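Local atomic coordinates of O-methyltransferase (Burkholderia thailandensis, PDB entry 3MCZ), a protein that probably transfers a methyl group from S-adenosyl-L-methionine to a hydroxyl oxygen of a still unidentified substrate, working as a dimer. Residues S38-Y43 / H78-L83; D185-H190 / N255-Y260; T287-M290 / T296-L299; W321-V326 / T342-Q347. All coordinates share one frame; numbering follows the deposited sequence.

Contact 1. Residues S38-Y43 / H78-L83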
loop_
_atom_site.group_PDB
_atom_site.type_symbol
_atom_site.label_atom_id
_atom_site.label_comp_id
_atom_site.label_asym_id
_atom_site.label_seq_id
_atom_site.Cartn_x
_atom_site.Cartn_y
_atom_site.Cartn_z
ATOM N N SER A 38 -2.915 2.828 -2.615
ATOM C CA SER A 38 -2.327 2.400 -3.905
ATOM C C SER A 38 -3.397 1.952 -4.850
ATOM O O SER A 38 -3.446 2.404 -6.010
ATOM C CB SER A 38 -1.307 1.261 -3.717
ATOM O OG SER A 38 -0.294 1.670 -2.823
ATOM N N ALA A 39 -4.253 1.044 -4.358
ATOM C CA ALA A 39 -5.306 0.442 -5.196
ATOM C C ALA A 39 -6.254 1.490 -5.770
ATOM O O ALA A 39 -6.667 1.389 -6.910
ATOM C CB ALA A 39 -6.062 -0.578 -4.409
ATOM N N ILE A 40 -6.581 2.508 -4.973
ATOM C CA ILE A 40 -7.464 3.605 -5.425
ATOM C C ILE A 40 -6.832 4.351 -6.621
ATOM O O ILE A 40 -7.481 4.576 -7.650
ATOM C CB ILE A 40 -7.731 4.585 -4.279
ATOM C CG1 ILE A 40 -8.521 3.889 -3.180
ATOM C CG2 ILE A 40 -8.432 5.890 -4.783
ATOM C CD1 ILE A 40 -8.519 4.679 -1.857
ATOM N N LEU A 41 -5.571 4.748 -6.472
ATOM C CA LEU A 41 -4.878 5.395 -7.556
ATOM C C LEU A 41 -4.721 4.505 -8.761
ATOM O O LEU A 41 -4.884 4.957 -9.893
ATOM C CB LEU A 41 -3.504 5.878 -7.097
ATOM C CG LEU A 41 -2.663 6.628 -8.146
ATOM C CD1 LEU A 41 -3.399 7.832 -8.783
ATOM C CD2 LEU A 41 -1.284 7.027 -7.520
ATOM N N HIS A 42 -4.373 3.239 -8.528
ATOM C CA HIS A 42 -4.239 2.293 -9.608
ATOM C C HIS A 42 -5.524 2.233 -10.395
ATOM O O HIS A 42 -5.488 2.256 -11.643
ATOM C CB HIS A 42 -3.844 0.872 -9.145
ATOM C CG HIS A 42 -2.520 0.781 -8.429
ATOM N ND1 HIS A 42 -2.218 -0.282 -7.610
ATOM C CD2 HIS A 42 -1.464 1.625 -8.349
ATOM C CE1 HIS A 42 -1.025 -0.109 -7.073
ATOM N NE2 HIS A 42 -0.554 1.059 -7.478
ATOM N N TYR A 43 -6.656 2.160 -9.699
ATOM C CA TYR A 43 -7.958 2.068 -10.376
ATOM C C TYR A 43 -8.241 3.319 -11.240
ATOM O O TYR A 43 -8.628 3.197 -12.417
ATOM C CB TYR A 43 -9.134 1.807 -9.365
ATOM C CG TYR A 43 -10.411 1.986 -10.098
ATOM C CD1 TYR A 43 -10.767 1.089 -11.080
ATOM C CD2 TYR A 43 -11.156 3.144 -9.968
ATOM C CE1 TYR A 43 -11.852 1.284 -11.853
ATOM C CE2 TYR A 43 -12.267 3.343 -10.738
ATOM C CZ TYR A 43 -12.614 2.405 -11.671
ATOM O OH TYR A 43 -13.689 2.597 -12.473
ATOM N N HIS A 78 -15.433 11.884 -4.193
ATOM C CA HIS A 78 -15.117 12.519 -2.914
ATOM C C HIS A 78 -13.799 12.065 -2.329
ATOM O O HIS A 78 -13.012 12.881 -1.882
ATOM C CB HIS A 78 -16.297 12.363 -1.929
ATOM C CG HIS A 78 -17.473 13.218 -2.279
ATOM N ND1 HIS A 78 -18.726 12.700 -2.520
ATOM C CD2 HIS A 78 -17.592 14.560 -2.411
ATOM C CE1 HIS A 78 -19.564 13.685 -2.800
ATOM N NE2 HIS A 78 -18.894 14.822 -2.759
ATOM N N ALA A 79 -13.508 10.771 -2.363
ATOM C CA ALA A 79 -12.232 10.285 -1.871
ATOM C C ALA A 79 -11.046 10.794 -2.707
ATOM O O ALA A 79 -9.983 11.138 -2.146
ATOM C CB ALA A 79 -12.226 8.712 -1.811
ATOM N N LEU A 80 -11.226 10.869 -4.029
ATOM C CA LEU A 80 -10.199 11.436 -4.912
ATOM C C LEU A 80 -9.966 12.931 -4.666
ATOM O O LEU A 80 -8.821 13.402 -4.675
ATOM C CB LEU A 80 -10.557 11.196 -6.363
ATOM C CG LEU A 80 -10.515 9.727 -6.799
ATOM C CD1 LEU A 80 -11.015 9.579 -8.246
ATOM C CD2 LEU A 80 -9.041 9.159 -6.660
ATOM N N ALA A 81 -11.034 13.663 -4.384
ATOM C CA ALA A 81 -10.921 15.069 -4.035
ATOM C C ALA A 81 -10.136 15.243 -2.721
ATOM O O ALA A 81 -9.193 16.066 -2.614
ATOM C CB ALA A 81 -12.307 15.695 -3.941
ATOM N N ALA A 82 -10.491 14.438 -1.732
ATOM C CA ALA A 82 -9.815 14.440 -0.443
ATOM C C ALA A 82 -8.339 14.110 -0.563
ATOM O O ALA A 82 -7.539 14.630 0.208
ATOM C CB ALA A 82 -10.501 13.444 0.545
ATOM N N LEU A 83 -7.985 13.228 -1.494
ATOM C CA LEU A 83 -6.571 12.931 -1.805
ATOM C C LEU A 83 -5.787 14.074 -2.477
ATOM O O LEU A 83 -4.551 14.025 -2.526
ATOM C CB LEU A 83 -6.467 11.638 -2.635
ATOM C CG LEU A 83 -6.619 10.309 -1.889
ATOM C CD1 LEU A 83 -6.750 9.133 -2.833
ATOM C CD2 LEU A 83 -5.442 10.071 -0.922
#
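I40 meets L80 and L83 through a single methyl group, its CG2 branch. L80 CD2 lies 3.8 Å from I40 CG2, the closest approach between 38-43 and 78-83, and L83 CD1 follows at 4.1 Å from the same I40 CG2. The I40 and L80 side chains run past one another in opposing senses, whereas L83 comes in at a slant. With CG1 of I40 beside its backbone N (chi1 -65°), CG2 is the branch that faces the two leucines. L80 starts off obliquely from its backbone, and only its end bends in to reach the isoleucine; the CB of L83 is aimed at the other helix from the start. Behind this first shell, helix 35-46 is tied to the second subunit: S38 OG and H42 NE2 bond to the carbonyls of L31 and S32 of that chain, and I40 also packs on its L305. S38 O stands 3.0 Å above the centre of the H42 ring. On the other side, H78 is held by K88 and by an edge-to-face contact with F93, which link helix 70-82 to the small hairpin after it. The joint thus lies within the helical dimerisation domain, related to helix-turn-helix folds. Its chemistry is purely aliphatic, so shape rather than direction sets the fit, while S38 and H42 direct polar bonds to the second subunit.

Contact 2. Residues D185-H190 / N255-Y260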
loop_
_atom_site.group_PDB
_atom_site.type_symbol
_atom_site.label_atom_id
_atom_site.label_comp_id
_atom_site.label_asym_id
_atom_site.label_seq_id
_atom_site.Cartn_x
_atom_site.Cartn_y
_atom_site.Cartn_z
ATOM N N ASP A 185 27.352 -0.124 -23.825
ATOM C CA ASP A 185 26.296 -0.094 -22.776
ATOM C C ASP A 185 25.834 -1.549 -22.526
ATOM O O ASP A 185 25.083 -2.140 -23.326
ATOM C CB ASP A 185 25.122 0.785 -23.258
ATOM C CG ASP A 185 24.163 1.217 -22.136
ATOM O OD1 ASP A 185 24.462 1.025 -20.918
ATOM O OD2 ASP A 185 23.089 1.788 -22.489
ATOM N N LEU A 186 26.285 -2.114 -21.423
ATOM C CA LEU A 186 26.038 -3.506 -21.106
ATOM C C LEU A 186 24.666 -3.632 -20.413
ATOM O O LEU A 186 24.386 -2.942 -19.438
ATOM C CB LEU A 186 27.157 -4.073 -20.232
ATOM C CG LEU A 186 28.586 -4.139 -20.827
ATOM C CD1 LEU A 186 29.593 -4.478 -19.696
ATOM C CD2 LEU A 186 28.717 -5.108 -22.012
ATOM N N ALA A 187 23.798 -4.496 -20.931
ATOM C CA ALA A 187 22.469 -4.617 -20.345
ATOM C C ALA A 187 21.754 -3.284 -20.531
ATOM O O ALA A 187 20.971 -2.859 -19.665
ATOM C CB ALA A 187 22.552 -4.980 -18.846
ATOM N N GLY A 188 22.040 -2.621 -21.652
ATOM C CA GLY A 188 21.638 -1.234 -21.852
ATOM C C GLY A 188 20.139 -1.051 -21.937
ATOM O O GLY A 188 19.627 0.044 -21.662
ATOM N N GLY A 189 19.443 -2.110 -22.356
ATOM C CA GLY A 189 17.976 -2.169 -22.299
ATOM C C GLY A 189 17.302 -1.117 -23.128
ATOM O O GLY A 189 17.468 -1.083 -24.359
ATOM N N HIS A 190 16.536 -0.256 -22.451
ATOM C CA HIS A 190 15.843 0.848 -23.126
ATOM C C HIS A 190 16.849 1.751 -23.840
ATOM O O HIS A 190 16.606 2.215 -24.961
ATOM C CB HIS A 190 14.960 1.648 -22.158
ATOM C CG HIS A 190 15.624 1.996 -20.866
ATOM N ND1 HIS A 190 16.477 3.070 -20.738
ATOM C CD2 HIS A 190 15.553 1.421 -19.640
ATOM C CE1 HIS A 190 16.909 3.138 -19.489
ATOM N NE2 HIS A 190 16.372 2.142 -18.804
ATOM N N ASN A 255 24.739 0.142 -16.017
ATOM C CA ASN A 255 23.924 1.121 -15.306
ATOM C C ASN A 255 22.703 0.461 -14.693
ATOM O O ASN A 255 21.889 -0.087 -15.424
ATOM C CB ASN A 255 23.490 2.231 -16.260
ATOM C CG ASN A 255 24.653 3.103 -16.697
ATOM O OD1 ASN A 255 24.719 3.524 -17.856
ATOM N ND2 ASN A 255 25.590 3.350 -15.779
ATOM N N ASP A 256 22.620 0.461 -13.350
ATOM C CA ASP A 256 21.394 0.104 -12.627
ATOM C C ASP A 256 20.931 -1.283 -13.056
ATOM O O ASP A 256 19.744 -1.466 -13.343
ATOM C CB ASP A 256 20.329 1.179 -12.928
ATOM C CG ASP A 256 19.168 1.226 -11.930
ATOM O OD1 ASP A 256 19.297 0.767 -10.774
ATOM O OD2 ASP A 256 18.110 1.790 -12.330
ATOM N N CYS A 257 21.865 -2.253 -13.075
ATOM C CA CYS A 257 21.605 -3.634 -13.522
ATOM C C CYS A 257 22.308 -4.732 -12.729
ATOM O O CYS A 257 21.975 -5.911 -12.882
ATOM C CB CYS A 257 21.968 -3.807 -14.997
ATOM S SG CYS A 257 23.760 -3.539 -15.322
ATOM N N LEU A 258 23.284 -4.394 -11.881
ATOM C CA LEU A 258 23.976 -5.448 -11.122
ATOM C C LEU A 258 23.082 -6.206 -10.136
ATOM O O LEU A 258 23.382 -7.365 -9.748
ATOM C CB LEU A 258 25.228 -4.893 -10.426
ATOM C CG LEU A 258 26.481 -4.648 -11.297
ATOM C CD1 LEU A 258 27.536 -3.983 -10.422
ATOM C CD2 LEU A 258 27.044 -5.922 -11.935
ATOM N N HIS A 259 21.947 -5.606 -9.777
ATOM C CA HIS A 259 21.038 -6.216 -8.861
ATOM C C HIS A 259 20.183 -7.360 -9.448
ATOM O O HIS A 259 19.375 -7.916 -8.728
ATOM C CB HIS A 259 20.143 -5.162 -8.209
ATOM C CG HIS A 259 19.453 -4.283 -9.192
ATOM N ND1 HIS A 259 19.904 -3.024 -9.506
ATOM C CD2 HIS A 259 18.375 -4.509 -9.977
ATOM C CE1 HIS A 259 19.124 -2.500 -10.434
ATOM N NE2 HIS A 259 18.176 -3.374 -10.726
ATOM N N TYR A 260 20.365 -7.685 -10.728
ATOM C CA TYR A 260 19.809 -8.905 -11.306
ATOM C C TYR A 260 20.669 -10.140 -11.072
ATOM O O TYR A 260 20.252 -11.252 -11.381
ATOM C CB TYR A 260 19.604 -8.739 -12.823
ATOM C CG TYR A 260 18.456 -7.830 -13.138
ATOM C CD1 TYR A 260 17.161 -8.296 -13.115
ATOM C CD2 TYR A 260 18.678 -6.488 -13.437
ATOM C CE1 TYR A 260 16.105 -7.460 -13.398
ATOM C CE2 TYR A 260 17.643 -5.642 -13.707
ATOM C CZ TYR A 260 16.366 -6.123 -13.701
ATOM O OH TYR A 260 15.333 -5.272 -13.978
HETATM O O HOH W 1 23.950 -0.284 -18.635
HETATM O O HOH W 2 22.805 2.096 -19.465
HETATM O O HOH W 3 21.093 -0.686 -18.047
#
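N255 faces D185 at the point where two parallel strands of the Rossmann-like sheet part, and water fills the fork. Its OD1 stays 4.0 Å from D185 OD1, the carboxylate and amide planes 59° apart; water 2 lies between them, 2.9 Å from N255 OD1, and can donate to either, though its approach to D185 OD1 is doubtfully short. N255 N donates to water 1 over 2.8 Å, and that water can in turn donate to D185 OD1 and L186 O. Water 3 sits 2.8 Å from N255 O and 2.7 Å from A187 O, in reach to donate to both carbonyls. D256 OD1 bonds to Y341 OH. C257 makes the direct apolar contact: its SG, placed between backbone N and carbonyl carbon (chi1 63°), reaches A187 CB at 4.0 Å. Past L258, the 3-10 turn is closed by Y260 N bonding to C257 O (3.2 Å); H259 meets F303 edge to face. Opposite, D185 to G188 form a type II turn opening the glycine-rich loop that in class I methyltransferases cradles S-adenosylmethionine, a role consistent with this sequence. Strands 182-186 and 251-255 are neighbours, but the connections after them lead opposite ways, to 205-210 and to 281-288, the topological switch point of the sheet. L186 is buried against V252, L254 and A273 of helix 263-275, while H190 and Y260 both lean on helix 150-172.

Contact 3. Residues T287-M290 / T296-L299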
loop_
_atom_site.group_PDB
_atom_site.type_symbol
_atom_site.label_atom_id
_atom_site.label_comp_id
_atom_site.label_asym_id
_atom_site.label_seq_id
_atom_site.Cartn_x
_atom_site.Cartn_y
_atom_site.Cartn_z
ATOM N N THR A 287 24.568 2.392 -9.314
ATOM C CA THR A 287 23.983 1.444 -8.404
ATOM C C THR A 287 23.339 2.183 -7.222
ATOM O O THR A 287 23.845 3.228 -6.761
ATOM C CB THR A 287 25.036 0.410 -7.967
ATOM O OG1 THR A 287 24.397 -0.602 -7.198
ATOM C CG2 THR A 287 26.177 1.047 -7.110
HETATM N N MSE A 288 22.212 1.677 -6.731
HETATM C CA MSE A 288 21.606 2.309 -5.566
HETATM C C MSE A 288 22.563 2.201 -4.381
HETATM O O MSE A 288 23.085 1.130 -4.073
HETATM C CB MSE A 288 20.275 1.677 -5.162
HETATM C CG MSE A 288 19.657 2.440 -3.962
HETATM SE SE MSE A 288 17.797 1.957 -3.719
HETATM C CE MSE A 288 17.375 2.653 -5.482
ATOM N N THR A 289 22.735 3.290 -3.666
ATOM C CA THR A 289 23.722 3.323 -2.576
ATOM C C THR A 289 23.296 2.399 -1.425
ATOM O O THR A 289 22.152 2.469 -0.944
ATOM C CB THR A 289 23.851 4.737 -2.038
ATOM O OG1 THR A 289 24.208 5.605 -3.112
ATOM C CG2 THR A 289 24.897 4.834 -0.924
HETATM N N MSE A 290 24.199 1.523 -1.019
HETATM C CA MSE A 290 23.936 0.595 0.077
HETATM C C MSE A 290 25.223 0.392 0.854
HETATM O O MSE A 290 26.241 -0.001 0.270
HETATM C CB MSE A 290 23.454 -0.741 -0.495
HETATM C CG MSE A 290 23.531 -1.890 0.496
HETATM SE SE MSE A 290 23.103 -3.613 -0.270
HETATM C CE MSE A 290 21.229 -3.462 0.420
ATOM N N THR A 296 21.384 0.348 5.691
ATOM C CA THR A 296 21.488 1.768 5.566
ATOM C C THR A 296 22.001 2.104 4.175
ATOM O O THR A 296 22.905 1.423 3.690
ATOM C CB THR A 296 22.415 2.336 6.644
ATOM O OG1 THR A 296 23.711 1.820 6.472
ATOM C CG2 THR A 296 22.023 1.867 7.977
ATOM N N PRO A 297 21.398 3.109 3.513
ATOM C CA PRO A 297 20.126 3.779 3.880
ATOM C C PRO A 297 18.953 2.816 3.867
ATOM O O PRO A 297 18.985 1.836 3.135
ATOM C CB PRO A 297 19.928 4.841 2.784
ATOM C CG PRO A 297 21.107 4.743 1.879
ATOM C CD PRO A 297 22.009 3.658 2.294
ATOM N N ALA A 298 17.924 3.083 4.684
ATOM C CA ALA A 298 16.857 2.114 4.877
ATOM C C ALA A 298 16.206 1.704 3.560
ATOM O O ALA A 298 15.811 0.536 3.370
ATOM C CB ALA A 298 15.785 2.666 5.857
ATOM N N LEU A 299 16.019 2.665 2.666
ATOM C CA LEU A 299 15.332 2.350 1.410
ATOM C C LEU A 299 16.157 1.396 0.507
ATOM O O LEU A 299 15.593 0.695 -0.326
ATOM C CB LEU A 299 14.869 3.635 0.706
ATOM C CG LEU A 299 13.669 4.311 1.431
ATOM C CD1 LEU A 299 13.256 5.606 0.703
ATOM C CD2 LEU A 299 12.411 3.375 1.629
#
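P297 rests its ring on the carbonyl of T289 where strand 281-288 of the Rossmann-like methyltransferase domain runs out and a short loop joins it to helix 298-310. Along the proline, contact grows from CB onward. P297 CB is still 4.9 Å from T289 O; CG has closed to 3.8 Å from that same T289 O; and CD, the ring atom bound to nitrogen, comes within 3.5 Å of T289 O. CD touches more of the strand end besides, passing 4.2 Å from M290 CA and more distantly the CG2 methyl of T289. The peptide bond before P297 is cis, and T296 O lies 3.8 Å from M290 C. These are van der Waals contacts, several of them to backbone, and the polar ends are satisfied by others: T289 OG1 by T342 OG1, and T296 OG1 by D293 and N291 in the connecting loop. At the start of the helix P297 O bonds to S300 OG, and A298 packs on A82 of the second subunit, so this turn also borders the dimer interface. M288, a selenomethionine, extends from the strand toward the helix and packs on F303. Its chi1 of -177° swings CG to the far side of CB from the backbone N, and the side chain reaches out until SE lies 4.2 Å from L299 O.

Contact 4. Residues W321-V326 / T342-Q347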
loop_
_atom_site.group_PDB
_atom_site.type_symbol
_atom_site.label_atom_id
_atom_site.label_comp_id
_atom_site.label_asym_id
_atom_site.label_seq_id
_atom_site.Cartn_x
_atom_site.Cartn_y
_atom_site.Cartn_z
ATOM N N TRP A 321 31.328 -3.037 -1.638
ATOM C CA TRP A 321 31.700 -4.357 -2.159
ATOM C C TRP A 321 31.887 -4.268 -3.683
ATOM O O TRP A 321 32.879 -4.774 -4.223
ATOM C CB TRP A 321 30.646 -5.412 -1.811
ATOM C CG TRP A 321 30.967 -6.745 -2.358
ATOM C CD1 TRP A 321 31.771 -7.689 -1.806
ATOM C CD2 TRP A 321 30.492 -7.279 -3.582
ATOM N NE1 TRP A 321 31.837 -8.791 -2.627
ATOM C CE2 TRP A 321 31.077 -8.544 -3.743
ATOM C CE3 TRP A 321 29.662 -6.789 -4.583
ATOM C CZ2 TRP A 321 30.816 -9.354 -4.848
ATOM C CZ3 TRP A 321 29.392 -7.610 -5.681
ATOM C CH2 TRP A 321 29.961 -8.879 -5.789
ATOM N N ILE A 322 30.946 -3.615 -4.359
ATOM C CA ILE A 322 31.092 -3.374 -5.802
ATOM C C ILE A 322 32.411 -2.629 -6.096
ATOM O O ILE A 322 33.170 -3.012 -6.988
ATOM C CB ILE A 322 29.886 -2.604 -6.401
ATOM C CG1 ILE A 322 28.601 -3.428 -6.225
ATOM C CG2 ILE A 322 30.156 -2.302 -7.880
ATOM C CD1 ILE A 322 27.220 -2.671 -6.517
ATOM N N ALA A 323 32.677 -1.567 -5.341
ATOM C CA ALA A 323 33.875 -0.802 -5.556
ATOM C C ALA A 323 35.124 -1.649 -5.386
ATOM O O ALA A 323 36.079 -1.508 -6.172
ATOM C CB ALA A 323 33.907 0.453 -4.642
ATOM N N GLY A 324 35.137 -2.549 -4.396
ATOM C CA GLY A 324 36.281 -3.449 -4.185
ATOM C C GLY A 324 36.478 -4.399 -5.354
ATOM O O GLY A 324 37.616 -4.659 -5.745
ATOM N N VAL A 325 35.381 -4.871 -5.954
ATOM C CA VAL A 325 35.495 -5.742 -7.132
ATOM C C VAL A 325 36.143 -5.014 -8.328
ATOM O O VAL A 325 37.032 -5.539 -9.011
ATOM C CB VAL A 325 34.154 -6.346 -7.545
ATOM C CG1 VAL A 325 34.368 -7.212 -8.788
ATOM C CG2 VAL A 325 33.546 -7.179 -6.387
ATOM N N VAL A 326 35.755 -3.762 -8.530
ATOM C CA VAL A 326 36.354 -2.936 -9.581
ATOM C C VAL A 326 37.860 -2.735 -9.339
ATOM O O VAL A 326 38.670 -2.869 -10.281
ATOM C CB VAL A 326 35.582 -1.581 -9.712
ATOM C CG1 VAL A 326 36.220 -0.658 -10.773
ATOM C CG2 VAL A 326 34.114 -1.849 -10.057
ATOM N N THR A 342 24.786 5.829 -6.315
ATOM C CA THR A 342 26.202 6.069 -6.453
ATOM C C THR A 342 26.619 5.678 -7.876
ATOM O O THR A 342 26.309 4.578 -8.354
ATOM C CB THR A 342 27.023 5.247 -5.414
ATOM O OG1 THR A 342 26.630 5.637 -4.080
ATOM C CG2 THR A 342 28.569 5.440 -5.570
ATOM N N LEU A 343 27.368 6.565 -8.502
ATOM C CA LEU A 343 28.058 6.295 -9.747
ATOM C C LEU A 343 29.522 6.000 -9.425
ATOM O O LEU A 343 30.232 6.828 -8.814
ATOM C CB LEU A 343 27.920 7.476 -10.711
ATOM C CG LEU A 343 28.605 7.287 -12.074
ATOM C CD1 LEU A 343 27.947 6.155 -12.921
ATOM C CD2 LEU A 343 28.569 8.622 -12.838
ATOM N N LEU A 344 29.935 4.783 -9.726
ATOM C CA LEU A 344 31.322 4.368 -9.567
ATOM C C LEU A 344 31.979 4.464 -10.922
ATOM O O LEU A 344 31.378 4.080 -11.943
ATOM C CB LEU A 344 31.426 2.940 -9.028
ATOM C CG LEU A 344 30.848 2.693 -7.632
ATOM C CD1 LEU A 344 30.827 1.116 -7.378
ATOM C CD2 LEU A 344 31.654 3.420 -6.573
ATOM N N ILE A 345 33.197 5.007 -10.935
ATOM C CA ILE A 345 33.936 5.215 -12.161
ATOM C C ILE A 345 35.273 4.494 -11.981
ATOM O O ILE A 345 36.151 4.938 -11.233
ATOM C CB ILE A 345 34.107 6.740 -12.460
ATOM C CG1 ILE A 345 32.748 7.478 -12.506
ATOM C CG2 ILE A 345 34.878 7.010 -13.790
ATOM C CD1 ILE A 345 32.475 8.392 -11.266
ATOM N N GLY A 346 35.444 3.394 -12.681
ATOM C CA GLY A 346 36.695 2.691 -12.676
ATOM C C GLY A 346 37.588 3.082 -13.816
ATOM O O GLY A 346 37.275 2.823 -14.977
ATOM N N GLN A 347 38.747 3.636 -13.519
ATOM C CA GLN A 347 39.581 4.190 -14.567
ATOM C C GLN A 347 40.796 3.290 -14.822
ATOM O O GLN A 347 41.479 2.902 -13.869
ATOM C CB GLN A 347 39.974 5.608 -14.140
ATOM C CG GLN A 347 38.713 6.440 -13.636
ATOM C CD GLN A 347 39.015 7.560 -12.619
ATOM O OE1 GLN A 347 39.735 8.510 -12.923
ATOM N NE2 GLN A 347 38.399 7.473 -11.436
#
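L344 drives one methyl into helix 319-328, where I322 CG2 meets L344 CD1 at 3.5 Å. The same L344 CD1 lies 3.8 Å from A323 N, and both L344 methyls stand 4.2 Å from A323 CB, so the leucine end straddles the alanine while crossing I322 at a slant. One turn on, V326 uses a single branch: CG1, anti to the backbone N (chi1 178°), settles 3.9 Å from G346 CA. With only hydrogens on that CA, the helix comes close to the strand backbone here, the CA atoms of V326 and G346 being 6.4 Å apart. I345 and Q347 direct their CB atoms away from the helix. I345 packs on L284 and V176, while Q347 at the end is exposed, and its NE2 makes just a weak 3.4 Å bond to I345 O. Helix and strand run nearly parallel, 11° between the short axes, which are 9.5 Å apart. The helix thus covers one face of the mixed sheet near its antiparallel edge: I322 and V326 also reach I285 of strand 281-288, V326 and L344 touch V333 of strand 332-338, and V325 and V326 pack on I270 of helix 263-275.

In the fold
Contact 1 stands apart, about 42 Å between its centre and that of contact 4, and belongs to the dimerisation domain; the other three gather round the one mixed sheet. Contacts 1, 2 and 4 are buried, contact 3 only partly. Contacts 1 and 4 are both aliphatic, but the first joins two helices and the last lays a helix on strands. Contact 2, at the split between strands, is bridged largely by water, with one direct apolar touch, and contact 3 sets a proline against backbone. Contacts 3 and 4 are directly coupled, since T287 O and T342 N probably bond across neighbouring strands, and L258 CD1 touches I322 CG2, linking contact 2 to contact 4.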